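Exodeoxyribonuclease III (Neisseria meningitidis, PDB 2JC4) probably degrades double-stranded DNA from its 3' ends as a metal-dependent 3'-5' exonuclease of the AP/ExoA family of DNA repair enzymes. Local coordinates at residues V8-L11 and N12-L15; F42-A45 and A46-M50; F117-K120 and E121-A125; R233-L236 and E237-A240. All blocks are in the same frame, centred on the assembly; numbering follows the deposited sequence. Where two conformers were deposited one is given.

Met in order from the N terminus, the four contacts follow one another in series; none encloses or crosses another, and each is a local contact closing no long loop. Contact 1 leads from strand 2-7 past the magnesium ion, which N9 binds, into helix 11-23. Contact 2 covers the turn into and through the short helix 44-48 and touches contact 1: L11 CD2 lies 3.5 Å from F42 CE1, and L15 CD2 lies 3.7 Å from P43 CB. Contact 3 lies on helix 115-135, the crossover between strands 99-105 and 141-144 of the second sheet. Contact 4 turns the edge strand 229-234 of the first sheet into helix 236-239, its centre about 30 Å from that of contact 3.

Contact 1: V8-L11 and N12-L15; sequences VNSL and NVRL. With MG (magnesium ion), chain B.
The carbonyl oxygen V8 O is gripped by the guanidinium of R14, whose NE donates to it over 2.8 Å at an N-H...O angle of 162° while NH2 adds a weak second bond. R14 NH2 also reaches N9 O at 3.0 Å, coming from above that carbonyl plane; both acceptors nevertheless lie close to the plane of the guanidinium, at its edge. The R14 chain gets there by folding at chi2 (57°) and chi3 (62°), which turns it back over V8, with R14 CB 3.8 Å from V8 CB. R14 NH1 bonds R243 O, so the group is fixed from a further direction. Nearby, S10 is the N-cap: its OG accepts V13 N at 3.3 Å, and S10 O takes R14 N at 3.1 Å. With its backbone carbonyl held by R14, N9 presents OD1 to the magnesium ion at 2.5 Å, beside four waters and E34; K36 NZ also bonds OD1, and Y203 OH bonds ND2. R14 is thus placed as a second-shell residue, consistent with steadying the backbone of N9. This strand-to-helix turn, capped by S10, forms part of the metal site of the DNase I-like fold.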
# COMPACT_ATOMS: atom_id res chain seq x y z
N VAL A 8 -1.92 -3.97 -7.70
CA VAL A 8 -1.77 -4.70 -8.96
C VAL A 8 -2.93 -4.49 -9.92
O VAL A 8 -2.88 -4.99 -11.04
CB VAL A 8 -1.62 -6.24 -8.73
CG1 VAL A 8 -0.30 -6.57 -8.07
CG2 VAL A 8 -2.80 -6.81 -7.89
N ASN A 9 -3.99 -3.79 -9.48
CA ASN A 9 -5.14 -3.50 -10.36
C ASN A 9 -5.70 -4.77 -11.04
O ASN A 9 -5.81 -4.83 -12.29
CB ASN A 9 -4.75 -2.45 -11.43
CG ASN A 9 -5.94 -1.99 -12.23
OD1 ASN A 9 -7.04 -1.96 -11.72
ND2 ASN A 9 -5.71 -1.61 -13.49
N SER A 10 -6.03 -5.75 -10.21
CA SER A 10 -6.45 -7.13 -10.55
C SER A 10 -5.26 -8.13 -10.52
O SER A 10 -4.35 -8.07 -11.38
CB SER A 10 -7.23 -7.27 -11.87
OG SER A 10 -7.41 -8.67 -12.08
N LEU A 11 -5.29 -9.05 -9.56
CA LEU A 11 -4.26 -10.11 -9.54
C LEU A 11 -4.42 -11.14 -10.67
O LEU A 11 -3.43 -11.74 -11.10
CB LEU A 11 -4.22 -10.82 -8.18
CG LEU A 11 -3.09 -11.81 -7.99
CD1 LEU A 11 -1.73 -11.19 -8.26
CD2 LEU A 11 -3.14 -12.39 -6.56
N ASN A 12 -5.64 -11.33 -11.15
CA ASN A 12 -5.87 -12.18 -12.34
C ASN A 12 -5.02 -11.64 -13.49
O ASN A 12 -4.30 -12.39 -14.16
CB ASN A 12 -7.35 -12.19 -12.71
CG ASN A 12 -7.82 -13.55 -13.26
OD1 ASN A 12 -7.02 -14.36 -13.76
ND2 ASN A 12 -9.12 -13.80 -13.16
N VAL A 13 -5.11 -10.33 -13.72
CA VAL A 13 -4.37 -9.72 -14.82
C VAL A 13 -2.86 -9.74 -14.59
O VAL A 13 -2.07 -10.02 -15.50
CB VAL A 13 -4.84 -8.29 -15.08
CG1 VAL A 13 -4.08 -7.68 -16.26
CG2 VAL A 13 -6.35 -8.28 -15.34
N ARG A 14 -2.45 -9.41 -13.37
CA ARG A 14 -1.05 -9.12 -13.09
C ARG A 14 -0.25 -10.30 -12.61
O ARG A 14 0.94 -10.15 -12.34
CB ARG A 14 -0.94 -8.00 -12.03
CG ARG A 14 0.00 -6.84 -12.39
CD ARG A 14 -0.38 -6.17 -13.69
NE ARG A 14 -1.72 -5.58 -13.56
CZ ARG A 14 -2.43 -5.06 -14.55
NH1 ARG A 14 -1.95 -5.00 -15.79
NH2 ARG A 14 -3.65 -4.58 -14.29
N LEU A 15 -0.89 -11.46 -12.45
CA LEU A 15 -0.17 -12.62 -11.89
C LEU A 15 1.20 -12.91 -12.52
O LEU A 15 2.15 -13.10 -11.79
CB LEU A 15 -1.03 -13.89 -11.84
CG LEU A 15 -0.39 -15.12 -11.17
CD1 LEU A 15 -0.05 -14.86 -9.71
CD2 LEU A 15 -1.40 -16.24 -11.26
MG MG B . -7.47 0.00 -10.21
O HOH W 1 -7.21 1.44 -11.87
O HOH W 2 -7.68 1.64 -8.76
O HOH W 3 -9.66 -0.16 -10.41
O HOH W 4 -5.34 0.15 -9.58

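Contact 2: F42-A45 and A46-M50; sequences FPAA and ALQMM
F42 and L47 meet at the start of the short helix 44-48, where P43 is both the N-cap residue and the centre of an inverse gamma turn. The F42 ring is the bump, and three groups shape its seat: P43 CD packs over the outer part of one face, A44 CB lies at the edge in the ring plane, and L47 CD1 comes obliquely to CZ at 3.8 Å, with CE2 only slightly farther. The F42 and L47 side chains cross at about a right angle. F42 CG stands opposite its own backbone N (chi1 -176°), which sends the ring forward, alongside the first turn, to L47.

On another side of the turn, P43 CB faces the methyl of A46 at 4.3 Å, a looser pairing of small shapes. The A44 methyl is met by the amide end of Q48, NE2 being 3.5 Å from A44 CB. Farther along, chi1 (-72°) and an extended chi2 (-178°) bring M49 SD to 4.4 Å from A45 CB.

Helical bonds set this spacing. Q48 N donates to A44 O almost along the C=O axis, M49 N bonds A45 O, and the bond from L47 N to P43 O is weak, as is the one it makes to A44 O.

Outside the segments, A46 touches Q19 of helix 11-23, whereas A44 touches W56, on which F42 stacks, and L47 touches C54, both of strand 53-57. The helix therefore bridges helix 11-23 and an edge strand. Two equal approaches crowd the chain: Q48 CG to A44 O and M49 CG to A45 O, both 3.0 Å.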
# COMPACT_ATOMS: atom_id res chain seq x y z
N PHE A 42 -8.34 -16.51 -5.40
CA PHE A 42 -6.94 -16.11 -5.23
C PHE A 42 -6.07 -17.25 -5.78
O PHE A 42 -6.32 -18.41 -5.41
CB PHE A 42 -6.66 -15.90 -3.74
CG PHE A 42 -5.28 -15.38 -3.45
CD1 PHE A 42 -4.99 -14.02 -3.56
CD2 PHE A 42 -4.26 -16.26 -3.09
CE1 PHE A 42 -3.71 -13.54 -3.30
CE2 PHE A 42 -2.94 -15.78 -2.82
CZ PHE A 42 -2.68 -14.43 -2.93
N PRO A 43 -5.05 -16.93 -6.63
CA PRO A 43 -4.17 -17.98 -7.17
C PRO A 43 -3.13 -18.52 -6.15
O PRO A 43 -1.90 -18.47 -6.38
CB PRO A 43 -3.50 -17.26 -8.36
CG PRO A 43 -3.36 -15.83 -7.88
CD PRO A 43 -4.66 -15.59 -7.14
N ALA A 44 -3.64 -19.08 -5.05
CA ALA A 44 -2.78 -19.54 -3.95
C ALA A 44 -1.77 -20.61 -4.45
O ALA A 44 -0.57 -20.52 -4.20
CB ALA A 44 -3.63 -20.08 -2.78
N ALA A 45 -2.26 -21.59 -5.20
CA ALA A 45 -1.38 -22.65 -5.72
C ALA A 45 -0.24 -22.09 -6.57
O ALA A 45 0.89 -22.50 -6.41
CB ALA A 45 -2.20 -23.71 -6.52
N ALA A 46 -0.51 -21.15 -7.47
CA ALA A 46 0.54 -20.58 -8.32
C ALA A 46 1.69 -19.94 -7.54
O ALA A 46 2.84 -20.02 -7.97
CB ALA A 46 -0.02 -19.58 -9.34
N LEU A 47 1.37 -19.31 -6.40
CA LEU A 47 2.41 -18.65 -5.60
C LEU A 47 3.04 -19.58 -4.57
O LEU A 47 4.25 -19.53 -4.34
CB LEU A 47 1.82 -17.44 -4.87
CG LEU A 47 1.23 -16.37 -5.78
CD1 LEU A 47 0.45 -15.30 -4.98
CD2 LEU A 47 2.32 -15.72 -6.63
N GLN A 48 2.19 -20.38 -3.92
CA GLN A 48 2.65 -21.40 -2.98
C GLN A 48 3.61 -22.38 -3.65
O GLN A 48 4.61 -22.78 -3.05
CB GLN A 48 1.45 -22.11 -2.33
CG GLN A 48 0.61 -21.13 -1.46
CD GLN A 48 -0.68 -21.71 -0.90
OE1 GLN A 48 -1.09 -21.37 0.24
NE2 GLN A 48 -1.35 -22.56 -1.68
N MET A 49 3.31 -22.74 -4.90
CA MET A 49 4.13 -23.69 -5.64
C MET A 49 5.46 -23.09 -6.00
O MET A 49 6.37 -23.82 -6.43
CB MET A 49 3.39 -24.24 -6.87
CG MET A 49 2.29 -25.20 -6.44
SD MET A 49 1.36 -25.96 -7.82
CE MET A 49 2.68 -26.69 -8.78
N MET A 50 5.59 -21.77 -5.80
CA MET A 50 6.85 -21.08 -6.00
C MET A 50 7.62 -20.95 -4.68
O MET A 50 8.69 -20.39 -4.64
CB MET A 50 6.60 -19.69 -6.59
CG MET A 50 6.39 -19.68 -8.10
SD MET A 50 6.00 -18.04 -8.78
CE MET A 50 7.59 -17.20 -8.81

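Contact 3: F117-K120 and E121-A125; sequences FKYK and EQWFA
K120 and F124 lie alongside each other, one helical turn apart on helix 115-135, both pointing the same way. From K120 CB, which sits beside the amide of E121, the lysine runs out fully extended, with CG opposite the backbone N (chi1 -168°). CG rests 3.7 Å from F124 CD1, and CE passes 3.7 Å from F124 CE1. At the tip, NZ forms a salt bridge with E172 and hydrogen bonds to N108 O and N148 O. K120 O lies at the edge of the F124 ring, 3.3 Å from CD1, and accepts F124 N at 2.9 Å, nearly straight at 169°. One ring face of F124 is covered at its centre by W123 CZ3.

On the neighbouring side, Y119 crosses W123 obliquely: the Y119 ring and the five-membered ring of W123 stand at 73°, and Y119 CE1 is 3.9 Å from W123 CD1. The phenol OH is bonded to D86. Water 5 links F117 O to E121 OE1, donating to both.

Chemically, the apolar shaft of K120 is lined by an aromatic ring while its ammonium group is held by a carboxylate and two carbonyls. Such surroundings would probably favour the charged form; the bond from NZ to N148 O ties this crossover helix to the backbone of a predicted catalytic residue.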
# COMPACT_ATOMS: atom_id res chain seq x y z
N PHE A 117 -16.54 9.86 0.00
CA PHE A 117 -15.58 10.66 0.75
C PHE A 117 -15.90 10.66 2.26
O PHE A 117 -14.98 10.77 3.10
CB PHE A 117 -15.53 12.10 0.21
CG PHE A 117 -14.29 12.87 0.63
CD1 PHE A 117 -13.06 12.57 0.06
CD2 PHE A 117 -14.36 13.89 1.59
CE1 PHE A 117 -11.93 13.29 0.40
CE2 PHE A 117 -13.21 14.59 1.95
CZ PHE A 117 -12.00 14.28 1.35
N LYS A 118 -17.19 10.58 2.62
CA LYS A 118 -17.56 10.42 4.04
C LYS A 118 -17.12 9.03 4.52
O LYS A 118 -16.63 8.90 5.65
CB LYS A 118 -19.08 10.62 4.30
CG LYS A 118 -19.58 12.04 3.97
CD LYS A 118 -20.20 12.72 5.19
CE LYS A 118 -20.30 14.24 5.00
NZ LYS A 118 -21.50 14.60 4.17
N TYR A 119 -17.32 8.02 3.67
CA TYR A 119 -16.81 6.67 3.92
C TYR A 119 -15.31 6.76 4.15
O TYR A 119 -14.82 6.26 5.15
CB TYR A 119 -17.17 5.70 2.80
CG TYR A 119 -16.53 4.31 2.83
CD1 TYR A 119 -16.46 3.55 4.01
CD2 TYR A 119 -16.03 3.75 1.64
CE1 TYR A 119 -15.85 2.25 4.00
CE2 TYR A 119 -15.45 2.49 1.62
CZ TYR A 119 -15.35 1.75 2.81
OH TYR A 119 -14.79 0.51 2.76
N LYS A 120 -14.58 7.43 3.25
CA LYS A 120 -13.13 7.57 3.40
C LYS A 120 -12.76 8.13 4.78
O LYS A 120 -11.84 7.62 5.43
CB LYS A 120 -12.52 8.47 2.31
CG LYS A 120 -10.99 8.41 2.24
CD LYS A 120 -10.45 9.24 1.04
CE LYS A 120 -8.94 9.00 0.81
NZ LYS A 120 -8.46 9.53 -0.51
N GLU A 121 -13.46 9.19 5.21
CA GLU A 121 -13.18 9.82 6.51
C GLU A 121 -13.37 8.83 7.65
O GLU A 121 -12.53 8.72 8.52
CB GLU A 121 -14.08 11.05 6.72
CG GLU A 121 -13.89 11.80 8.05
CD GLU A 121 -14.86 12.96 8.20
OE1 GLU A 121 -15.83 13.07 7.43
OE2 GLU A 121 -14.62 13.79 9.09
N GLN A 122 -14.50 8.11 7.64
CA GLN A 122 -14.81 7.23 8.78
C GLN A 122 -13.84 6.04 8.79
O GLN A 122 -13.46 5.54 9.86
CB GLN A 122 -16.24 6.70 8.65
CG GLN A 122 -17.34 7.80 8.52
CD GLN A 122 -18.72 7.25 8.07
OE1 GLN A 122 -18.83 6.40 7.17
NE2 GLN A 122 -19.79 7.76 8.69
N TRP A 123 -13.49 5.58 7.59
CA TRP A 123 -12.61 4.43 7.40
C TRP A 123 -11.19 4.80 7.91
O TRP A 123 -10.55 4.04 8.65
CB TRP A 123 -12.62 4.00 5.92
CG TRP A 123 -11.87 2.74 5.66
CD1 TRP A 123 -12.37 1.45 5.64
CD2 TRP A 123 -10.48 2.63 5.43
NE1 TRP A 123 -11.36 0.55 5.38
CE2 TRP A 123 -10.18 1.25 5.27
CE3 TRP A 123 -9.44 3.55 5.36
CZ2 TRP A 123 -8.89 0.79 5.05
CZ3 TRP A 123 -8.15 3.08 5.12
CH2 TRP A 123 -7.90 1.72 4.96
N PHE A 124 -10.68 5.97 7.52
CA PHE A 124 -9.38 6.39 8.06
C PHE A 124 -9.34 6.55 9.59
O PHE A 124 -8.30 6.26 10.23
CB PHE A 124 -8.90 7.66 7.35
CG PHE A 124 -8.05 7.37 6.13
CD1 PHE A 124 -8.64 7.19 4.87
CD2 PHE A 124 -6.67 7.25 6.25
CE1 PHE A 124 -7.89 6.91 3.74
CE2 PHE A 124 -5.88 6.97 5.11
CZ PHE A 124 -6.48 6.81 3.86
N ALA A 125 -10.45 7.03 10.16
CA ALA A 125 -10.56 7.18 11.61
C ALA A 125 -10.44 5.80 12.23
O ALA A 125 -9.76 5.61 13.26
CB ALA A 125 -11.91 7.78 11.98
O HOH W 5 -15.70 13.34 4.71

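Contact 4: R233-L236 and E237-A240; sequences RVDL and ETRA. With NA (sodium ion), chain D.
D235 and T238 cross at about a right angle, and the carboxylate is gripped by the threonine in two ways. T238 OG1 donates to D235 OD2 over a short 2.5 Å, while T238 N donates to D235 OD1 over 3.1 Å with an N-H...O angle of 159°. Both donors approach from above the carboxylate plane. D235 CG lies opposite its backbone N (chi1 180°), and T238 OG1 lies beside its own backbone N (chi1 -66°), which puts hydroxyl and amide on one side of the residue, facing D235. D235 is thus the N-cap of helix 236-239, its side chain taking up an amide of the first turn.

E237 stands beside this pair, CB 3.5 Å from D235 OD1, with its chain extended away. Water 7 donates to D235 OD1 and weakly to E237 OE2, spanning the two acidic side chains.

Behind the cap, V234 O binds the sodium ion at 2.3 Å. Two of that ion's waters also bond the backbone, water 6 at V234 N and water 8 at L236 N.

R239 carries its guanidinium away from the cap into the protein, where NH2 bonds F201 O. Strand 229-234, an outer strand of its sheet, passes here into the helix: D235 and T238 both touch L21 of helix 11-23 and P249, T238 reaches W6 of strand 2-7, and L236, R239 and A240 pack on F208 of helix 207-210.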
# COMPACT_ATOMS: atom_id res chain seq x y z
N ARG A 233 12.55 2.84 -2.75
CA ARG A 233 12.55 3.13 -4.16
C ARG A 233 11.23 2.77 -4.81
O ARG A 233 10.53 1.88 -4.32
CB ARG A 233 13.72 2.39 -4.86
CG ARG A 233 13.75 0.93 -4.64
CD ARG A 233 15.16 0.36 -4.86
NE ARG A 233 15.24 -0.98 -4.32
CZ ARG A 233 15.92 -1.31 -3.22
NH1 ARG A 233 16.64 -0.39 -2.55
NH2 ARG A 233 15.91 -2.56 -2.78
N VAL A 234 10.91 3.47 -5.88
CA VAL A 234 9.70 3.18 -6.66
C VAL A 234 10.17 2.35 -7.86
O VAL A 234 11.09 2.77 -8.59
CB VAL A 234 8.93 4.48 -7.07
CG1 VAL A 234 7.62 4.16 -7.88
CG2 VAL A 234 8.59 5.34 -5.83
N ASP A 235 9.57 1.18 -8.05
CA ASP A 235 9.95 0.25 -9.11
C ASP A 235 9.30 0.63 -10.43
O ASP A 235 8.30 0.05 -10.85
CB ASP A 235 9.57 -1.19 -8.71
CG ASP A 235 9.93 -2.23 -9.76
OD1 ASP A 235 10.58 -1.93 -10.78
OD2 ASP A 235 9.51 -3.38 -9.58
N LEU A 236 9.90 1.59 -11.11
CA LEU A 236 9.39 2.02 -12.42
C LEU A 236 9.68 1.06 -13.58
O LEU A 236 9.07 1.19 -14.66
CB LEU A 236 9.92 3.42 -12.73
CG LEU A 236 9.45 4.50 -11.76
CD1 LEU A 236 9.89 5.84 -12.27
CD2 LEU A 236 7.91 4.54 -11.55
N GLU A 237 10.63 0.14 -13.41
CA GLU A 237 10.84 -0.92 -14.42
C GLU A 237 9.55 -1.72 -14.59
O GLU A 237 9.10 -1.97 -15.72
CB GLU A 237 11.98 -1.86 -14.01
CG GLU A 237 13.32 -1.13 -13.92
CD GLU A 237 14.44 -2.02 -13.45
OE1 GLU A 237 14.46 -3.22 -13.83
OE2 GLU A 237 15.31 -1.48 -12.72
N THR A 238 8.95 -2.09 -13.47
CA THR A 238 7.72 -2.87 -13.46
C THR A 238 6.58 -2.03 -14.05
O THR A 238 5.76 -2.55 -14.79
CB THR A 238 7.38 -3.37 -12.04
OG1 THR A 238 8.39 -4.31 -11.64
CG2 THR A 238 6.03 -4.11 -12.00
N ARG A 239 6.53 -0.74 -13.71
CA ARG A 239 5.51 0.18 -14.27
C ARG A 239 5.70 0.42 -15.80
O ARG A 239 4.75 0.75 -16.50
CB ARG A 239 5.55 1.51 -13.48
CG ARG A 239 4.45 2.55 -13.81
CD ARG A 239 3.09 1.94 -13.72
NE ARG A 239 2.02 2.86 -14.14
CZ ARG A 239 1.62 3.03 -15.40
NH1 ARG A 239 2.26 2.42 -16.42
NH2 ARG A 239 0.59 3.85 -15.64
N ALA A 240 6.92 0.21 -16.30
CA ALA A 240 7.24 0.38 -17.73
C ALA A 240 6.95 -0.84 -18.57
O ALA A 240 7.13 -0.81 -19.79
CB ALA A 240 8.74 0.80 -17.92
NA NA D . 13.08 3.78 -9.04
O HOH W 6 12.68 5.36 -7.14
O HOH W 7 13.04 -0.56 -10.69
O HOH W 8 12.98 2.23 -10.98
O HOH W 9 13.02 5.62 -10.53